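Side-chain contacts in TrwG component of type IV secretion system (Bartonella birtlesii, PDB 4JF8), which is a VirB8-family component of a type IV secretion system, probably helping to build the secretion channel at the inner membrane: residues W48-V53 and R108-N113; L54-Y59 and D69-L74. One frame throughout, in Å; residues are numbered along the deposited sequence.

In the fold
Both contacts belong to the soluble VirB8 domain, an NTF2-like fold of helices packed on a four-stranded antiparallel sheet. They share helix 42-57. Contact 1 sets residues 48-53 against the edge strand 101-112. Contact 2 sets the C-terminal end of the same helix, residues 54-57, against helix 64-73. The helix is thus held between sheet and helix layer. The contact centres are about 13 Å apart. They touch directly, with Gln51 OE1 3.5 Å from Leu74 CD1. Each has an ethanediol beside it, probably from the crystallisation liquor: at Trp48 for contact 1, at the carbonyls of Asn55 and Arg56 for contact 2. Contact 1 also borders the second subunit; no other protein chain of the assembly reaches the segments of contact 2.

Contact 1: residues W48-V53 and R108-N113; sequences WLNQYV and RSIQPN. With EDO (1,2-ethanediol), chain D.
Leu49 and Ile110 meet because their torsions send methyl groups to the same place. Leu49 carries CG opposite the carbonyl carbon (chi1 -69°), and the chain extends from there to CD1. On the strand, Ile110 has CG1 opposite its own carbonyl carbon (chi1 -59°) and CG2 opposite the backbone nitrogen. Ile110 therefore presents two arms to the helix. The CG2 arm meets Leu49 CD1 at 3.8 Å and also lies near Leu49 CB. The other arm, fully extended to CD1, reaches one residue further along the helix. It ends 3.7 Å from Asn50 CB. The Leu49 and Ile110 side chains run at a slant to each other, whereas Asn50 and Ile110 cross at about a right angle. Asn50 meets the CD1 methyl of Ile110 chiefly through CB, with OD1 also near that methyl. Pro112 adds a looser touch, with its CG 4.4 Å from Leu49 CD1.

Segment 48-53 of helix 42-57 and segment 108-112 of strand 101-112 pass 9.7 Å apart at their axes. Leu49 continues onto Ala118, Tyr145 and Phe164, so it is seated on the sheet well beyond the edge strand. Ile110 also packs on Leu158 of the second subunit, and Asn50 on Leu159 of that subunit. The backbone oxygen of Ile110 accepts a hydrogen bond from Arg46, a second tie between strand and helix.

Trp48, on the same helix, packs on Tyr147 and Phe164. Its NE1 donates to O2 of an ethanediol at 2.9 Å, at the edge of the ring and near its plane. The N-H...O angle is 148°, so the bond is bent. This molecule, probably from the crystallisation liquor, is hydrogen-bonded to Trp48 NE1 of both subunits in this crystal. The contact itself is held by aliphatic packing, consistent with a hydrophobic core that reaches the subunit interface.

Contact 2: residues L54-Y59 and D69-L74; sequences LNRETY and DTTALL. With EDO (1,2-ethanediol), chain C.
Asn55 and Thr70 cross at a slant, while Arg56 and Thr71 meet at about a right angle. In the first pair the amide of Asn55 lies against the methyl of Thr70, with CG 3.7 Å from CG2. Asn55 ND2 bonds to Gln51 O one turn back. Its OD1 accepts from Asn67 ND2 on the facing helix, which ties the two helices and fixes the amide's rotation. Thr70 OG1 is hydrogen-bonded to Leu66 O.

In the second pair Thr71 puts both branches on helix 42-57. Its OG1 sits over the backbone between Asn55 and Arg56, 3.3 Å from Arg56 CA. The methyl CG2 lies 3.8 Å from Arg56 CB and also near CD. Arg56 has CG opposite the backbone nitrogen (chi1 179°), and its extended chain passes the methyl and carries the guanidinium onward. There NH1 bonds to Tyr52 OH.

Thr58 is the first residue beyond the helix. Its OG1 donates to Leu54 O at 2.6 Å on an in-plane lone pair. An ethanediol, probably from the crystallisation liquor, is hydrogen-bonded to Asn55 O, Arg56 O and Tyr87 OH. The packing between the segments is largely methyl and methylene. The hydroxyls of Thr70 and Thr71 are satisfied in their own helix, by Leu66 O and Asn67 O. The Asn55-Asn67 bond adds a polar tie just outside the segments.

Contact 1: residues W48-V53 and R108-N113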
ATOM      1  N   TRP A  48       0.096  10.024   3.423  1.00  8.37           N
ATOM      2  CA  TRP A  48       0.505   9.226   4.581  1.00  8.26           C
ATOM      3  C   TRP A  48      -0.590   9.073   5.632  1.00  8.29           C
ATOM      4  O   TRP A  48      -0.786   7.982   6.177  1.00  8.44           O
ATOM      5  CB  TRP A  48       1.817   9.744   5.193  1.00  8.44           C
ATOM      6  CG  TRP A  48       2.950   9.461   4.266  1.00  8.82           C
ATOM      7  CD1 TRP A  48       3.631  10.367   3.498  1.00  9.34           C
ATOM      8  CD2 TRP A  48       3.488   8.175   3.946  1.00  8.85           C
ATOM      9  NE1 TRP A  48       4.553   9.715   2.722  1.00  9.80           N
ATOM     10  CE2 TRP A  48       4.482   8.367   2.966  1.00  9.39           C
ATOM     11  CE3 TRP A  48       3.200   6.872   4.368  1.00  9.21           C
ATOM     12  CZ2 TRP A  48       5.196   7.289   2.417  1.00  9.51           C
ATOM     13  CZ3 TRP A  48       3.924   5.830   3.835  1.00  9.55           C
ATOM     14  CH2 TRP A  48       4.900   6.043   2.874  1.00  9.86           C
ATOM     15  N   LEU A  49      -1.326  10.149   5.891  1.00  8.33           N
ATOM     16  CA  LEU A  49      -2.434  10.093   6.835  1.00  8.36           C
ATOM     17  C   LEU A  49      -3.518   9.141   6.364  1.00  8.17           C
ATOM     18  O   LEU A  49      -4.084   8.397   7.165  1.00  8.63           O
ATOM     19  CB  LEU A  49      -3.011  11.492   7.050  1.00  8.67           C
ATOM     20  CG  LEU A  49      -2.057  12.437   7.809  1.00  9.14           C
ATOM     21  CD1 LEU A  49      -2.448  13.897   7.577  1.00  9.40           C
ATOM     22  CD2 LEU A  49      -1.957  12.113   9.298  1.00  9.36           C
ATOM     23  N   ASN A  50      -3.830   9.203   5.079  1.00  8.12           N
ATOM     24  CA  ASN A  50      -4.802   8.292   4.493  1.00  7.97           C
ATOM     25  C   ASN A  50      -4.339   6.839   4.624  1.00  7.85           C
ATOM     26  O   ASN A  50      -5.106   5.952   5.030  1.00  7.97           O
ATOM     27  CB  ASN A  50      -5.019   8.672   3.024  1.00  8.49           C
ATOM     28  CG  ASN A  50      -6.096   7.867   2.357  1.00  8.79           C
ATOM     29  OD1 ASN A  50      -7.255   7.914   2.778  1.00  9.25           O
ATOM     30  ND2 ASN A  50      -5.749   7.166   1.276  1.00  8.80           N
ATOM     31  N   GLN A  51      -3.086   6.585   4.258  1.00  7.87           N
ATOM     32  CA  GLN A  51      -2.560   5.231   4.360  1.00  8.14           C
ATOM     33  C   GLN A  51      -2.665   4.761   5.806  1.00  8.07           C
ATOM     34  O   GLN A  51      -3.034   3.611   6.080  1.00  8.08           O
ATOM     35  CB  GLN A  51      -1.101   5.210   3.930  1.00  8.90           C
ATOM     36  CG  GLN A  51      -0.513   3.811   3.966  1.00 10.37           C
ATOM     37  CD  GLN A  51       0.897   3.704   3.401  1.00 11.27           C
ATOM     38  OE1 GLN A  51       1.827   3.280   4.084  1.00 12.35           O
ATOM     39  NE2 GLN A  51       1.058   4.104   2.164  1.00 11.86           N
ATOM     40  N   TYR A  52      -2.356   5.636   6.762  1.00  8.06           N
ATOM     41  CA  TYR A  52      -2.399   5.254   8.156  1.00  8.15           C
ATOM     42  C   TYR A  52      -3.801   4.871   8.619  1.00  8.19           C
ATOM     43  O   TYR A  52      -3.995   3.800   9.199  1.00  8.09           O
ATOM     44  CB  TYR A  52      -1.833   6.372   9.048  1.00  8.29           C
ATOM     45  CG  TYR A  52      -1.577   5.891  10.462  1.00  8.11           C
ATOM     46  CD1 TYR A  52      -0.426   5.155  10.743  1.00  8.13           C
ATOM     47  CD2 TYR A  52      -2.503   6.087  11.495  1.00  8.28           C
ATOM     48  CE1 TYR A  52      -0.173   4.662  12.012  1.00  8.25           C
ATOM     49  CE2 TYR A  52      -2.254   5.599  12.764  1.00  8.37           C
ATOM     50  CZ  TYR A  52      -1.102   4.871  13.012  1.00  8.15           C
ATOM     51  OH  TYR A  52      -0.862   4.419  14.309  1.00  8.60           O
ATOM     52  N   VAL A  53      -4.774   5.732   8.360  1.00  8.14           N
ATOM     53  CA  VAL A  53      -6.123   5.472   8.818  1.00  8.52           C
ATOM     54  C   VAL A  53      -6.683   4.225   8.144  1.00  8.35           C
ATOM     55  O   VAL A  53      -7.310   3.385   8.794  1.00  8.29           O
ATOM     56  CB  VAL A  53      -7.037   6.704   8.642  1.00  8.97           C
ATOM     57  CG1 VAL A  53      -8.484   6.334   8.942  1.00  9.36           C
ATOM     58  CG2 VAL A  53      -6.593   7.831   9.572  1.00  9.36           C
ATOM     59  N   ARG A 108     -13.511  10.279   4.398  1.00 12.44           N
ATOM     60  CA  ARG A 108     -14.308  11.358   3.786  1.00 14.74           C
ATOM     61  C   ARG A 108     -13.531  12.646   3.624  1.00 14.59           C
ATOM     62  O   ARG A 108     -13.744  13.365   2.661  1.00 16.57           O
ATOM     63  CB  ARG A 108     -15.588  11.610   4.581  1.00 16.90           C
ATOM     64  CG  ARG A 108     -16.490  10.403   4.778  1.00 20.08           C
ATOM     65  CD  ARG A 108     -17.600  10.681   5.807  1.00 24.05           C
ATOM     66  NE  ARG A 108     -17.175  10.406   7.187  1.00 26.01           N
ATOM     67  CZ  ARG A 108     -17.737  10.915   8.293  1.00 29.14           C
ATOM     68  NH1 ARG A 108     -18.756  11.764   8.199  1.00 31.90           N
ATOM     69  NH2 ARG A 108     -17.256  10.601   9.513  1.00 26.82           N
ATOM     70  N   SER A 109     -12.654  12.962   4.567  1.00 12.84           N
ATOM     71  CA  SER A 109     -11.830  14.191   4.483  1.00 12.66           C
ATOM     72  C   SER A 109     -10.648  14.066   5.401  1.00 11.95           C
ATOM     73  O   SER A 109     -10.689  13.346   6.406  1.00 12.17           O
ATOM     74  CB  SER A 109     -12.656  15.443   4.802  1.00 13.75           C
ATOM     75  OG  SER A 109     -13.131  15.413   6.123  1.00 15.56           O
ATOM     76  N   ILE A 110      -9.592  14.798   5.062  1.00 11.36           N
ATOM     77  CA  ILE A 110      -8.347  14.836   5.832  1.00 11.52           C
ATOM     78  C   ILE A 110      -7.925  16.283   5.906  1.00 12.17           C
ATOM     79  O   ILE A 110      -7.722  16.927   4.857  1.00 13.15           O
ATOM     80  CB  ILE A 110      -7.215  14.025   5.139  1.00 12.04           C
ATOM     81  CG1 ILE A 110      -7.642  12.571   4.966  1.00 12.00           C
ATOM     82  CG2 ILE A 110      -5.929  14.132   5.952  1.00 12.31           C
ATOM     83  CD1 ILE A 110      -6.658  11.732   4.171  1.00 12.21           C
ATOM     84  N   GLN A 111      -7.813  16.806   7.121  1.00 12.39           N
ATOM     85  CA  GLN A 111      -7.467  18.216   7.321  0.50 13.43           C
ATOM     86  C   GLN A 111      -6.211  18.363   8.180  1.00 12.86           C
ATOM     87  O   GLN A 111      -6.293  18.391   9.412  1.00 12.88           O
ATOM     88  CB  GLN A 111      -8.629  18.980   7.958  0.50 14.52           C
ATOM     89  CG  GLN A 111      -9.895  19.022   7.111  0.50 16.11           C
ATOM     90  CD  GLN A 111      -9.674  19.516   5.684  0.50 17.87           C
ATOM     91  OE1 GLN A 111      -8.740  20.275   5.397  0.50 20.02           O
ATOM     92  NE2 GLN A 111     -10.547  19.083   4.773  0.50 19.31           N
ATOM     93  N   PRO A 112      -5.038  18.465   7.541  1.00 13.74           N
ATOM     94  CA  PRO A 112      -3.848  18.782   8.308  1.00 14.68           C
ATOM     95  C   PRO A 112      -3.871  20.259   8.664  1.00 15.68           C
ATOM     96  O   PRO A 112      -4.430  21.074   7.904  1.00 16.55           O
ATOM     97  CB  PRO A 112      -2.700  18.495   7.334  1.00 14.95           C
ATOM     98  CG  PRO A 112      -3.311  17.900   6.109  1.00 14.60           C
ATOM     99  CD  PRO A 112      -4.745  18.299   6.108  1.00 14.32           C
ATOM    100  N   ASN A 113      -3.295  20.613   9.811  1.00 15.72           N
ATOM    101  CA  ASN A 113      -3.186  22.024  10.189  1.00 16.40           C
ATOM    102  C   ASN A 113      -1.860  22.640   9.755  1.00 17.11           C
ATOM    103  O   ASN A 113      -1.647  23.848   9.977  1.00 19.41           O
ATOM    104  CB  ASN A 113      -3.471  22.233  11.671  1.00 16.72           C
ATOM    105  CG  ASN A 113      -2.399  21.694  12.575  1.00 16.34           C
ATOM    106  OD1 ASN A 113      -1.411  21.088  12.141  1.00 14.56           O
ATOM    107  ND2 ASN A 113      -2.576  21.930  13.858  1.00 17.64           N
TER
HETATM  108  C1  EDO D 303       6.135   8.756  -1.107  0.50 19.07           C
HETATM  109  O1  EDO D 303       6.973   9.485  -2.012  0.50 20.28           O
HETATM  110  C2  EDO D 303       5.006   9.675  -0.681  0.50 18.97           C
HETATM  111  O2  EDO D 303       5.582  10.665   0.182  0.50 19.64           O

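Contact 2: residues L54-Y59 and D69-L74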
ATOM      1  N   LEU A  54      -6.473   4.083   6.841  1.00  8.08           N
ATOM      2  CA  LEU A  54      -7.000   2.909   6.150  1.00  8.53           C
ATOM      3  C   LEU A  54      -6.370   1.643   6.709  1.00  8.50           C
ATOM      4  O   LEU A  54      -7.057   0.630   6.905  1.00  8.72           O
ATOM      5  CB  LEU A  54      -6.755   2.992   4.642  1.00  8.95           C
ATOM      6  CG  LEU A  54      -7.617   4.017   3.896  1.00  9.57           C
ATOM      7  CD1 LEU A  54      -7.223   4.048   2.430  1.00 10.19           C
ATOM      8  CD2 LEU A  54      -9.100   3.683   4.046  1.00 10.31           C
ATOM      9  N   ASN A  55      -5.068   1.643   6.933  1.00  7.87           N
ATOM     10  CA  ASN A  55      -4.415   0.409   7.382  1.00  8.05           C
ATOM     11  C   ASN A  55      -4.703   0.093   8.840  1.00  8.02           C
ATOM     12  O   ASN A  55      -4.769  -1.081   9.199  1.00  8.51           O
ATOM     13  CB  ASN A  55      -2.918   0.435   7.092  1.00  8.20           C
ATOM     14  CG  ASN A  55      -2.620   0.106   5.661  1.00  8.31           C
ATOM     15  OD1 ASN A  55      -2.502  -1.068   5.302  1.00  9.11           O
ATOM     16  ND2 ASN A  55      -2.474   1.110   4.830  1.00  8.42           N
ATOM     17  N   ARG A  56      -4.918   1.105   9.658  1.00  7.93           N
ATOM     18  CA  ARG A  56      -5.138   0.884  11.088  1.00  8.00           C
ATOM     19  C   ARG A  56      -6.580   0.501  11.395  1.00  8.61           C
ATOM     20  O   ARG A  56      -6.831  -0.357  12.244  1.00  9.10           O
ATOM     21  CB  ARG A  56      -4.735   2.124  11.891  1.00  8.08           C
ATOM     22  CG  ARG A  56      -4.973   1.936  13.381  1.00  8.17           C
ATOM     23  CD  ARG A  56      -4.238   2.907  14.243  1.00  8.21           C
ATOM     24  NE  ARG A  56      -4.627   2.800  15.650  1.00  8.45           N
ATOM     25  CZ  ARG A  56      -3.925   3.261  16.677  1.00  8.85           C
ATOM     26  NH1 ARG A  56      -2.722   3.806  16.509  1.00  9.32           N
ATOM     27  NH2 ARG A  56      -4.415   3.147  17.908  1.00  9.03           N
ATOM     28  N   GLU A  57      -7.518   1.145  10.715  1.00  8.43           N
ATOM     29  CA  GLU A  57      -8.931   0.978  11.048  1.00  8.92           C
ATOM     30  C   GLU A  57      -9.605  -0.151  10.268  1.00  9.40           C
ATOM     31  O   GLU A  57     -10.614  -0.691  10.699  1.00  9.63           O
ATOM     32  CB  GLU A  57      -9.698   2.298  10.836  1.00  9.30           C
ATOM     33  CG  GLU A  57      -9.237   3.453  11.715  1.00  9.65           C
ATOM     34  CD  GLU A  57      -9.412   3.200  13.199  1.00 10.54           C
ATOM     35  OE1 GLU A  57     -10.325   2.436  13.598  1.00 11.84           O
ATOM     36  OE2 GLU A  57      -8.629   3.778  13.976  1.00 10.94           O
ATOM     37  N   THR A  58      -9.076  -0.508   9.111  1.00  9.32           N
ATOM     38  CA  THR A  58      -9.629  -1.629   8.344  1.00  9.67           C
ATOM     39  C   THR A  58      -9.429  -2.929   9.071  1.00 10.17           C
ATOM     40  O   THR A  58      -8.338  -3.160   9.611  1.00 10.43           O
ATOM     41  CB  THR A  58      -8.948  -1.739   6.964  1.00  9.98           C
ATOM     42  OG1 THR A  58      -9.281  -0.593   6.174  1.00  9.95           O
ATOM     43  CG2 THR A  58      -9.360  -3.008   6.231  1.00 10.82           C
ATOM     44  N   TYR A  59     -10.464  -3.764   9.121  1.00  9.57           N
ATOM     45  CA  TYR A  59     -10.277  -5.149   9.546  1.00  9.76           C
ATOM     46  C   TYR A  59     -10.670  -6.035   8.396  1.00  9.92           C
ATOM     47  O   TYR A  59     -11.833  -6.066   7.997  1.00  9.65           O
ATOM     48  CB  TYR A  59     -11.088  -5.530  10.814  1.00 10.29           C
ATOM     49  CG  TYR A  59     -10.738  -6.936  11.198  1.00 10.26           C
ATOM     50  CD1 TYR A  59      -9.631  -7.209  11.966  1.00 10.56           C
ATOM     51  CD2 TYR A  59     -11.490  -8.012  10.721  1.00 10.32           C
ATOM     52  CE1 TYR A  59      -9.270  -8.497  12.272  1.00 11.38           C
ATOM     53  CE2 TYR A  59     -11.131  -9.317  11.014  1.00 10.84           C
ATOM     54  CZ  TYR A  59     -10.026  -9.549  11.802  1.00 11.25           C
ATOM     55  OH  TYR A  59      -9.623 -10.840  12.103  1.00 13.08           O
ATOM     56  N   ASP A  69       1.136  -4.670   9.765  1.00  8.21           N
ATOM     57  CA  ASP A  69       2.543  -4.315   9.640  1.00  8.61           C
ATOM     58  C   ASP A  69       2.733  -2.878   9.206  1.00  8.25           C
ATOM     59  O   ASP A  69       3.657  -2.210   9.653  1.00  8.36           O
ATOM     60  CB  ASP A  69       3.260  -5.269   8.683  1.00  9.33           C
ATOM     61  CG  ASP A  69       3.422  -6.672   9.251  1.00 10.13           C
ATOM     62  OD1 ASP A  69       3.359  -6.858  10.482  1.00 12.15           O
ATOM     63  OD2 ASP A  69       3.658  -7.603   8.457  1.00 11.63           O
ATOM     64  N   THR A  70       1.886  -2.395   8.301  1.00  7.89           N
ATOM     65  CA  THR A  70       1.987  -1.008   7.858  1.00  7.84           C
ATOM     66  C   THR A  70       1.706  -0.068   9.025  1.00  7.87           C
ATOM     67  O   THR A  70       2.435   0.905   9.260  1.00  7.97           O
ATOM     68  CB  THR A  70       1.011  -0.728   6.704  1.00  7.74           C
ATOM     69  OG1 THR A  70       1.340  -1.536   5.572  1.00  8.39           O
ATOM     70  CG2 THR A  70       1.014   0.712   6.302  1.00  7.73           C
ATOM     71  N   THR A  71       0.635  -0.356   9.764  1.00  7.87           N
ATOM     72  CA  THR A  71       0.318   0.478  10.917  1.00  8.01           C
ATOM     73  C   THR A  71       1.497   0.528  11.900  1.00  8.36           C
ATOM     74  O   THR A  71       1.891   1.610  12.364  1.00  8.49           O
ATOM     75  CB  THR A  71      -0.939  -0.013  11.636  1.00  8.20           C
ATOM     76  OG1 THR A  71      -2.031  -0.013  10.723  1.00  8.66           O
ATOM     77  CG2 THR A  71      -1.287   0.897  12.785  1.00  8.43           C
ATOM     78  N   ALA A  72       2.081  -0.622  12.193  1.00  8.67           N
ATOM     79  CA  ALA A  72       3.208  -0.662  13.119  1.00  8.83           C
ATOM     80  C   ALA A  72       4.396   0.145  12.609  1.00  8.41           C
ATOM     81  O   ALA A  72       5.027   0.898  13.353  1.00  8.57           O
ATOM     82  CB  ALA A  72       3.619  -2.093  13.409  1.00  9.33           C
ATOM     83  N   LEU A  73       4.690  -0.011  11.316  1.00  8.40           N
ATOM     84  CA  LEU A  73       5.839   0.693  10.732  1.00  8.70           C
ATOM     85  C   LEU A  73       5.709   2.198  10.846  1.00  8.55           C
ATOM     86  O   LEU A  73       6.680   2.912  11.079  1.00  8.73           O
ATOM     87  CB  LEU A  73       5.973   0.276   9.268  1.00  9.29           C
ATOM     88  CG  LEU A  73       7.159   0.857   8.511  1.00 10.03           C
ATOM     89  CD1 LEU A  73       8.489   0.314   9.022  1.00 10.95           C
ATOM     90  CD2 LEU A  73       6.957   0.620   7.021  1.00 10.49           C
ATOM     91  N   LEU A  74       4.489   2.694  10.678  1.00  8.14           N
ATOM     92  CA  LEU A  74       4.224   4.122  10.621  1.00  8.41           C
ATOM     93  C   LEU A  74       3.920   4.748  11.964  1.00  8.33           C
ATOM     94  O   LEU A  74       3.572   5.930  12.000  1.00  8.67           O
ATOM     95  CB  LEU A  74       3.081   4.384   9.625  1.00  8.34           C
ATOM     96  CG  LEU A  74       3.279   3.930   8.174  1.00  8.70           C
ATOM     97  CD1 LEU A  74       2.085   4.390   7.371  1.00  8.80           C
ATOM     98  CD2 LEU A  74       4.579   4.481   7.594  1.00  9.17           C
TER
HETATM   99  C1  EDO C 302      -6.115  -3.699  11.114  1.00 18.37           C
HETATM  100  O1  EDO C 302      -6.668  -3.070  12.282  1.00 17.44           O
HETATM  101  C2  EDO C 302      -4.650  -3.974  11.307  1.00 18.32           C
HETATM  102  O2  EDO C 302      -3.999  -2.737  11.277  1.00 16.87           O